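Glp_546_48378_50642 (Giardia intestinalis, PDB 2QVW) cleaves double-stranded RNA in the RNA interference pathway, producing siRNAs that direct the selective destruction of homologous RNAs. Local coordinates at residues 152-161 against 170-178. Sequence-based numbering, arbitrary orientation.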
# COMPACT_ATOMS: atom_id res chain seq x y z
N LEU A 152 7.96 43.47 35.61
CA LEU A 152 6.84 42.84 34.91
C LEU A 152 7.28 42.19 33.61
O LEU A 152 6.68 41.22 33.16
CB LEU A 152 5.75 43.87 34.59
CG LEU A 152 4.56 43.35 33.77
CD1 LEU A 152 3.91 42.20 34.50
CD2 LEU A 152 3.56 44.46 33.54
N SER A 153 8.34 42.72 33.00
CA SER A 153 8.85 42.19 31.74
C SER A 153 9.39 40.77 31.83
O SER A 153 9.86 40.22 30.83
CB SER A 153 9.94 43.11 31.18
OG SER A 153 11.06 43.20 32.05
N ALA A 154 9.32 40.16 33.01
CA ALA A 154 9.81 38.79 33.19
C ALA A 154 8.68 37.79 33.19
O ALA A 154 8.90 36.59 33.06
CB ALA A 154 10.61 38.69 34.49
N SER A 155 7.46 38.29 33.35
CA SER A 155 6.28 37.44 33.38
C SER A 155 5.59 37.36 32.02
O SER A 155 4.67 36.58 31.83
CB SER A 155 5.31 37.95 34.45
OG SER A 155 5.21 39.37 34.41
N LEU A 156 6.05 38.18 31.08
CA LEU A 156 5.47 38.21 29.75
C LEU A 156 6.42 37.57 28.75
O LEU A 156 5.99 37.15 27.66
CB LEU A 156 5.19 39.65 29.34
CG LEU A 156 4.41 40.45 30.37
CD1 LEU A 156 4.28 41.87 29.90
CD2 LEU A 156 3.05 39.82 30.59
N HIS A 157 7.69 37.49 29.11
CA HIS A 157 8.72 36.90 28.27
C HIS A 157 8.29 35.51 27.80
O HIS A 157 8.07 34.62 28.61
CB HIS A 157 10.03 36.79 29.05
CG HIS A 157 11.19 36.27 28.24
ND1 HIS A 157 11.84 37.03 27.29
CD2 HIS A 157 11.80 35.06 28.24
CE1 HIS A 157 12.80 36.31 26.75
NE2 HIS A 157 12.80 35.12 27.31
N GLY A 158 8.17 35.35 26.48
CA GLY A 158 7.77 34.06 25.93
C GLY A 158 6.28 33.92 25.68
O GLY A 158 5.85 33.05 24.92
N ARG A 159 5.49 34.76 26.34
CA ARG A 159 4.04 34.70 26.17
C ARG A 159 3.66 35.24 24.80
O ARG A 159 4.26 36.20 24.31
CB ARG A 159 3.35 35.50 27.27
CG ARG A 159 3.60 34.96 28.68
CD ARG A 159 2.87 35.78 29.74
NE ARG A 159 1.42 35.63 29.68
CZ ARG A 159 0.78 34.49 29.91
NH1 ARG A 159 1.47 33.40 30.22
NH2 ARG A 159 -0.55 34.44 29.84
N MET A 160 2.66 34.61 24.19
CA MET A 160 2.17 35.02 22.87
C MET A 160 1.16 36.17 22.93
O MET A 160 0.52 36.41 23.95
CB MET A 160 1.55 33.83 22.15
CG MET A 160 2.53 32.74 21.70
SD MET A 160 3.85 33.31 20.57
CE MET A 160 5.30 32.88 21.53
N VAL A 161 1.02 36.87 21.81
CA VAL A 161 0.10 37.99 21.72
C VAL A 161 0.01 38.49 20.28
O VAL A 161 1.02 38.62 19.60
CB VAL A 161 0.56 39.15 22.64
CG1 VAL A 161 2.03 39.46 22.39
CG2 VAL A 161 -0.28 40.39 22.40
N LEU A 170 0.64 37.71 14.71
CA LEU A 170 1.09 37.15 15.97
C LEU A 170 2.53 37.51 16.26
O LEU A 170 3.36 37.64 15.35
CB LEU A 170 0.92 35.64 15.94
CG LEU A 170 -0.41 35.12 15.38
CD1 LEU A 170 -0.36 33.61 15.23
CD2 LEU A 170 -1.55 35.54 16.29
N TYR A 171 2.84 37.67 17.55
CA TYR A 171 4.18 38.01 18.00
C TYR A 171 4.45 37.33 19.33
O TYR A 171 3.52 36.90 20.02
CB TYR A 171 4.34 39.53 18.19
CG TYR A 171 4.07 40.40 16.97
CD1 TYR A 171 2.76 40.65 16.54
CD2 TYR A 171 5.12 41.02 16.30
CE1 TYR A 171 2.51 41.51 15.46
CE2 TYR A 171 4.88 41.88 15.22
CZ TYR A 171 3.57 42.12 14.81
OH TYR A 171 3.32 42.97 13.77
N VAL A 172 5.72 37.25 19.70
CA VAL A 172 6.12 36.65 20.96
C VAL A 172 6.81 37.69 21.82
O VAL A 172 7.91 38.14 21.50
CB VAL A 172 7.09 35.47 20.73
CG1 VAL A 172 8.14 35.85 19.72
CG2 VAL A 172 7.75 35.09 22.05
N VAL A 173 6.15 38.09 22.91
CA VAL A 173 6.71 39.10 23.81
C VAL A 173 8.08 38.72 24.34
O VAL A 173 8.28 37.61 24.84
CB VAL A 173 5.77 39.36 25.00
CG1 VAL A 173 6.51 40.08 26.11
CG2 VAL A 173 4.58 40.19 24.54
N LEU A 174 9.03 39.64 24.23
CA LEU A 174 10.38 39.42 24.72
C LEU A 174 10.60 40.27 25.96
O LEU A 174 11.51 40.02 26.75
CB LEU A 174 11.42 39.80 23.66
CG LEU A 174 11.42 38.97 22.38
CD1 LEU A 174 12.49 39.48 21.45
CD2 LEU A 174 11.67 37.51 22.73
N GLY A 175 9.76 41.28 26.12
CA GLY A 175 9.87 42.15 27.27
C GLY A 175 9.55 43.59 26.96
O GLY A 175 9.68 44.05 25.83
N ILE A 176 9.13 44.32 28.00
CA ILE A 176 8.78 45.73 27.86
C ILE A 176 10.06 46.54 27.75
O ILE A 176 10.94 46.42 28.60
CB ILE A 176 7.99 46.21 29.09
CG1 ILE A 176 6.92 45.18 29.46
CG2 ILE A 176 7.34 47.56 28.78
CD1 ILE A 176 6.29 45.39 30.83
N ASP A 177 10.15 47.36 26.71
CA ASP A 177 11.33 48.20 26.50
C ASP A 177 11.05 49.64 26.94
O ASP A 177 10.68 50.49 26.12
CB ASP A 177 11.74 48.18 25.03
CG ASP A 177 13.06 48.89 24.78
OD1 ASP A 177 14.07 48.47 25.39
OD2 ASP A 177 13.09 49.85 23.99
N SER A 178 11.22 49.91 28.23
CA SER A 178 10.99 51.24 28.77
C SER A 178 11.98 52.23 28.16
O SER A 178 11.81 53.45 28.27
CB SER A 178 11.10 51.23 30.30
OG SER A 178 12.34 50.69 30.72
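With chi1 of -176°, His-157 extends its ring opposite its own backbone N and brings ND1 to the carbonyl of Leu-174, while Val-173, with CG1 likewise turned from its backbone N, directs that methyl at Leu-156. The ND1 to Leu-174 O bond measures 3.1 Å and is nearly straight at hydrogen (169°). The acceptor lies close to the imidazole plane, but ND1 sits above the plane of the Leu-174 carbonyl rather than on a lone pair. NE2 bonds to Pro-229 O, holding the imidazole between two backbone carbonyls.

Next to it, Gly-158 N donates to Val-173 O at 2.8 Å. Gly-158 is the third residue of a type II turn from Leu-156 to Arg-159, and its positive phi (94°) suits that place. Val-173 N returns a bond to Arg-159 O. In the five-stranded PAZ sheet, the hairpin of strands 160-163 and 169-178 rests on the non-hydrogen-bonded pair Met-160/Val-172 and the hydrogen-bonded pair Val-161/Tyr-171, where Val-161 N reaches Tyr-171 O at 3.1 Å and Tyr-171 N reaches Val-161 O at 2.9 Å; the Gly-158 bond extends the contact into the turn.

On the face with Val-161, Val-173 CG1 packs on Leu-156 CB at 3.5 Å and CG2 meets Val-161 CG1. On the opposite face, Met-160, bent at chi2 and chi3, lays SD and CE against Val-172. Ile-176 CD1 reaches Leu-152 CD2 at 4.0 Å, past a classic beta bulge against strand 213-219, where Leu-174 and Gly-175 both face Ala-216. If both imidazole bonds are donations, as modelled, both nitrogens carry protons, which would favour a positively charged ring; the ring and the Gly-158 N-H tie the turn to strand 169-178.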